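Local structure of branched-chain phosphotransacylase (Enterococcus faecalis, 1YCO) at residues P28-L40 with W46-E60. The protein probably transfers branched-chain or related acyl groups between coenzyme A and phosphate. Sequence-based numbering, arbitrary orientation.
Sequences PLQFIVFDTNENL and WKYVHCSDEAAVAQE
Tyr48 CG and Asn39 CG both stand anti to their own backbone N, and Trp46 turns CG between its N and carbonyl carbon (59°); the three groups meet at the edge of a parallel five-stranded alpha/beta sheet, where strand 47-50 is outermost beside 29-35. Asn39 lies flat on the Tyr48 ring, amide and ring planes 9° apart, with Asn39 CB 3.3 Å from the Tyr48 ring centroid in a CH-pi contact. Asn39 OD1 accepts a hydrogen bond from Trp46 NE1 at 3.2 Å, in the indole plane, and also binds Asp41 N. Val33 CG2 presses on an indole face, 3.3 Å from Trp46 CE3, while Leu15 and Val18 of helix 12-24 also touch this tryptophan. Lys47 N to Phe31 O (2.9 Å) and Val33 N to Lys47 O join the strands; from Val49 N to Val33 O onward the bonds are weak. On the other sheet face, Phe34 packs beside Val49 and against helix 54-66, with Glu60 C over one face of the Phe34 ring, toward its rim, and Val57 CG1 3.8 Å from Phe34 CB. At the strand end, Asp35 OD1 accepts from Asn37 N in an Asx turn, and His50 NE2 gives Thr36 O a weak bond. The turn presents Asn37 O to Tyr48 OH at 2.7 Å, the donor tilted 33° from the carbonyl plane.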
# COMPACT_ATOMS: atom_id res chain seq x y z
N PRO A 28 1.04 11.06 -35.75
CA PRO A 28 2.31 10.50 -36.24
C PRO A 28 3.24 9.99 -35.14
O PRO A 28 3.60 10.74 -34.23
CB PRO A 28 2.91 11.65 -37.04
CG PRO A 28 1.69 12.34 -37.57
CD PRO A 28 0.81 12.39 -36.35
N LEU A 29 3.62 8.73 -35.23
CA LEU A 29 4.51 8.08 -34.28
C LEU A 29 5.67 7.42 -35.01
O LEU A 29 5.51 6.95 -36.14
CB LEU A 29 3.77 6.99 -33.50
CG LEU A 29 3.29 7.25 -32.07
CD1 LEU A 29 2.71 5.95 -31.52
CD2 LEU A 29 4.44 7.73 -31.21
N GLN A 30 6.83 7.37 -34.37
CA GLN A 30 8.01 6.75 -34.95
C GLN A 30 8.87 6.11 -33.86
O GLN A 30 9.00 6.65 -32.76
CB GLN A 30 8.82 7.80 -35.71
CG GLN A 30 10.18 7.31 -36.17
CD GLN A 30 10.88 8.33 -37.06
OE1 GLN A 30 11.22 9.44 -36.62
NE2 GLN A 30 11.10 7.95 -38.31
N PHE A 31 9.47 4.96 -34.18
CA PHE A 31 10.32 4.26 -33.23
C PHE A 31 11.74 4.03 -33.74
O PHE A 31 11.94 3.63 -34.89
CB PHE A 31 9.70 2.92 -32.84
CG PHE A 31 8.40 3.04 -32.09
CD1 PHE A 31 7.17 3.00 -32.76
CD2 PHE A 31 8.39 3.22 -30.71
CE1 PHE A 31 5.97 3.12 -32.07
CE2 PHE A 31 7.19 3.34 -30.01
CZ PHE A 31 5.98 3.30 -30.69
N ILE A 32 12.71 4.29 -32.88
CA ILE A 32 14.11 4.11 -33.19
C ILE A 32 14.67 3.24 -32.07
O ILE A 32 14.81 3.69 -30.94
CB ILE A 32 14.83 5.47 -33.25
CG1 ILE A 32 14.16 6.34 -34.31
CG2 ILE A 32 16.31 5.27 -33.56
CD1 ILE A 32 14.73 7.73 -34.40
N VAL A 33 14.98 2.00 -32.40
CA VAL A 33 15.48 1.04 -31.43
C VAL A 33 16.97 0.78 -31.50
O VAL A 33 17.52 0.60 -32.59
CB VAL A 33 14.77 -0.31 -31.59
CG1 VAL A 33 15.29 -1.31 -30.56
CG2 VAL A 33 13.26 -0.13 -31.47
N PHE A 34 17.62 0.73 -30.34
CA PHE A 34 19.05 0.45 -30.25
C PHE A 34 19.21 -0.83 -29.44
O PHE A 34 18.58 -0.99 -28.40
CB PHE A 34 19.79 1.58 -29.52
CG PHE A 34 19.47 2.95 -30.02
CD1 PHE A 34 18.26 3.56 -29.72
CD2 PHE A 34 20.41 3.66 -30.77
CE1 PHE A 34 17.98 4.85 -30.15
CE2 PHE A 34 20.14 4.96 -31.21
CZ PHE A 34 18.92 5.55 -30.89
N ASP A 35 20.06 -1.74 -29.90
CA ASP A 35 20.24 -2.98 -29.16
C ASP A 35 21.49 -3.73 -29.62
O ASP A 35 21.94 -3.59 -30.76
CB ASP A 35 19.00 -3.88 -29.33
CG ASP A 35 18.78 -4.83 -28.15
OD1 ASP A 35 19.77 -5.31 -27.56
OD2 ASP A 35 17.59 -5.10 -27.83
N THR A 36 22.05 -4.53 -28.72
CA THR A 36 23.21 -5.33 -29.05
C THR A 36 22.72 -6.62 -29.69
O THR A 36 23.50 -7.33 -30.32
CB THR A 36 24.04 -5.67 -27.79
OG1 THR A 36 23.16 -6.13 -26.75
CG2 THR A 36 24.79 -4.44 -27.31
N ASN A 37 21.44 -6.91 -29.52
CA ASN A 37 20.82 -8.12 -30.08
C ASN A 37 20.46 -7.86 -31.54
O ASN A 37 20.19 -6.72 -31.92
CB ASN A 37 19.55 -8.47 -29.29
CG ASN A 37 19.02 -9.86 -29.62
OD1 ASN A 37 19.71 -10.86 -29.45
ND2 ASN A 37 17.78 -9.92 -30.10
N GLU A 38 20.44 -8.91 -32.36
CA GLU A 38 20.12 -8.74 -33.77
C GLU A 38 18.71 -8.16 -33.95
O GLU A 38 17.91 -8.17 -33.02
CB GLU A 38 20.24 -10.07 -34.53
CG GLU A 38 19.97 -9.95 -36.04
CD GLU A 38 20.96 -9.03 -36.76
OE1 GLU A 38 21.89 -9.55 -37.42
OE2 GLU A 38 20.81 -7.79 -36.66
N ASN A 39 18.43 -7.66 -35.15
CA ASN A 39 17.15 -7.07 -35.46
C ASN A 39 16.05 -8.11 -35.67
O ASN A 39 16.28 -9.17 -36.26
CB ASN A 39 17.28 -6.19 -36.69
CG ASN A 39 16.00 -5.48 -37.04
OD1 ASN A 39 15.15 -5.25 -36.18
ND2 ASN A 39 15.86 -5.10 -38.31
N LEU A 40 14.85 -7.81 -35.17
CA LEU A 40 13.71 -8.72 -35.29
C LEU A 40 12.62 -8.08 -36.15
O LEU A 40 11.54 -8.64 -36.36
CB LEU A 40 13.15 -9.04 -33.90
CG LEU A 40 14.18 -9.63 -32.92
CD1 LEU A 40 13.56 -9.75 -31.53
CD2 LEU A 40 14.65 -11.00 -33.42
N TRP A 46 9.99 -0.22 -36.86
CA TRP A 46 10.95 0.74 -36.32
C TRP A 46 12.20 0.88 -37.18
O TRP A 46 12.30 0.27 -38.24
CB TRP A 46 11.39 0.33 -34.90
CG TRP A 46 12.05 -1.02 -34.80
CD1 TRP A 46 13.03 -1.53 -35.61
CD2 TRP A 46 11.80 -2.03 -33.81
NE1 TRP A 46 13.40 -2.78 -35.19
CE2 TRP A 46 12.66 -3.12 -34.08
CE3 TRP A 46 10.93 -2.12 -32.71
CZ2 TRP A 46 12.68 -4.28 -33.30
CZ3 TRP A 46 10.94 -3.27 -31.94
CH2 TRP A 46 11.81 -4.34 -32.24
N LYS A 47 13.13 1.70 -36.70
CA LYS A 47 14.42 1.94 -37.35
C LYS A 47 15.50 1.29 -36.48
O LYS A 47 16.00 1.92 -35.53
CB LYS A 47 14.69 3.44 -37.46
CG LYS A 47 13.90 4.17 -38.55
CD LYS A 47 14.59 4.13 -39.93
CE LYS A 47 14.74 2.71 -40.49
NZ LYS A 47 13.43 2.04 -40.83
N TYR A 48 15.85 0.05 -36.78
CA TYR A 48 16.87 -0.70 -36.03
C TYR A 48 18.26 -0.08 -36.11
O TYR A 48 18.66 0.44 -37.15
CB TYR A 48 16.94 -2.15 -36.54
CG TYR A 48 18.00 -2.99 -35.88
CD1 TYR A 48 17.83 -3.47 -34.57
CD2 TYR A 48 19.19 -3.30 -36.54
CE1 TYR A 48 18.82 -4.23 -33.95
CE2 TYR A 48 20.18 -4.06 -35.92
CZ TYR A 48 20.00 -4.52 -34.63
OH TYR A 48 20.99 -5.26 -34.03
N VAL A 49 19.00 -0.13 -35.01
CA VAL A 49 20.37 0.38 -34.97
C VAL A 49 21.22 -0.48 -34.02
O VAL A 49 21.04 -0.44 -32.80
CB VAL A 49 20.44 1.85 -34.47
CG1 VAL A 49 21.88 2.33 -34.49
CG2 VAL A 49 19.58 2.75 -35.35
N HIS A 50 22.15 -1.25 -34.58
CA HIS A 50 23.01 -2.12 -33.77
C HIS A 50 24.04 -1.32 -32.98
O HIS A 50 24.43 -0.22 -33.37
CB HIS A 50 23.74 -3.12 -34.66
CG HIS A 50 24.48 -4.18 -33.89
ND1 HIS A 50 25.78 -4.54 -34.19
CD2 HIS A 50 24.09 -4.96 -32.86
CE1 HIS A 50 26.16 -5.51 -33.37
NE2 HIS A 50 25.15 -5.78 -32.55
N CYS A 51 24.49 -1.89 -31.86
CA CYS A 51 25.48 -1.26 -30.98
C CYS A 51 26.46 -2.29 -30.42
O CYS A 51 26.12 -3.47 -30.29
CB CYS A 51 24.76 -0.55 -29.82
SG CYS A 51 23.49 0.65 -30.33
N SER A 52 27.67 -1.85 -30.09
CA SER A 52 28.73 -2.73 -29.56
C SER A 52 28.39 -3.43 -28.24
O SER A 52 28.57 -4.64 -28.11
CB SER A 52 30.02 -1.94 -29.34
OG SER A 52 30.47 -1.35 -30.54
N ASP A 53 27.93 -2.64 -27.27
CA ASP A 53 27.57 -3.14 -25.95
C ASP A 53 26.43 -2.31 -25.34
O ASP A 53 25.96 -1.35 -25.94
CB ASP A 53 28.79 -3.10 -25.01
CG ASP A 53 28.45 -3.55 -23.59
OD1 ASP A 53 28.03 -4.72 -23.41
OD2 ASP A 53 28.59 -2.73 -22.65
N GLU A 54 26.01 -2.70 -24.15
CA GLU A 54 24.93 -2.03 -23.44
C GLU A 54 25.25 -0.56 -23.18
O GLU A 54 24.41 0.31 -23.39
CB GLU A 54 24.64 -2.76 -22.12
CG GLU A 54 24.19 -4.21 -22.31
CD GLU A 54 22.91 -4.32 -23.13
OE1 GLU A 54 22.54 -5.44 -23.54
OE2 GLU A 54 22.27 -3.27 -23.38
N ALA A 55 26.47 -0.29 -22.72
CA ALA A 55 26.89 1.07 -22.44
C ALA A 55 26.71 1.91 -23.70
O ALA A 55 26.34 3.09 -23.63
CB ALA A 55 28.34 1.10 -21.99
N ALA A 56 26.96 1.29 -24.84
CA ALA A 56 26.81 1.97 -26.12
C ALA A 56 25.33 2.19 -26.43
O ALA A 56 24.92 3.30 -26.80
CB ALA A 56 27.47 1.15 -27.23
N VAL A 57 24.53 1.14 -26.26
CA VAL A 57 23.08 1.16 -26.50
C VAL A 57 22.44 2.31 -25.74
O VAL A 57 21.69 3.12 -26.30
CB VAL A 57 22.39 -0.16 -26.02
CG1 VAL A 57 20.89 -0.10 -26.30
CG2 VAL A 57 23.00 -1.36 -26.70
N ALA A 58 22.74 2.37 -24.44
CA ALA A 58 22.22 3.41 -23.56
C ALA A 58 22.69 4.78 -24.00
O ALA A 58 21.89 5.70 -24.15
CB ALA A 58 22.66 3.14 -22.13
N GLN A 59 24.00 4.92 -24.23
CA GLN A 59 24.53 6.22 -24.62
C GLN A 59 23.87 6.75 -25.89
O GLN A 59 23.56 7.93 -25.99
CB GLN A 59 26.04 6.15 -24.82
CG GLN A 59 26.71 7.52 -24.96
CD GLN A 59 26.71 8.03 -26.39
OE1 GLN A 59 26.87 9.23 -26.63
NE2 GLN A 59 26.56 7.12 -27.35
N GLU A 60 23.66 5.86 -26.86
CA GLU A 60 23.06 6.25 -28.12
C GLU A 60 21.56 6.56 -28.01
O GLU A 60 21.04 7.44 -28.71
CB GLU A 60 23.33 5.17 -29.16
CG GLU A 60 24.81 5.10 -29.52
CD GLU A 60 25.08 4.31 -30.78
OE1 GLU A 60 24.98 3.06 -30.73
OE2 GLU A 60 25.37 4.93 -31.82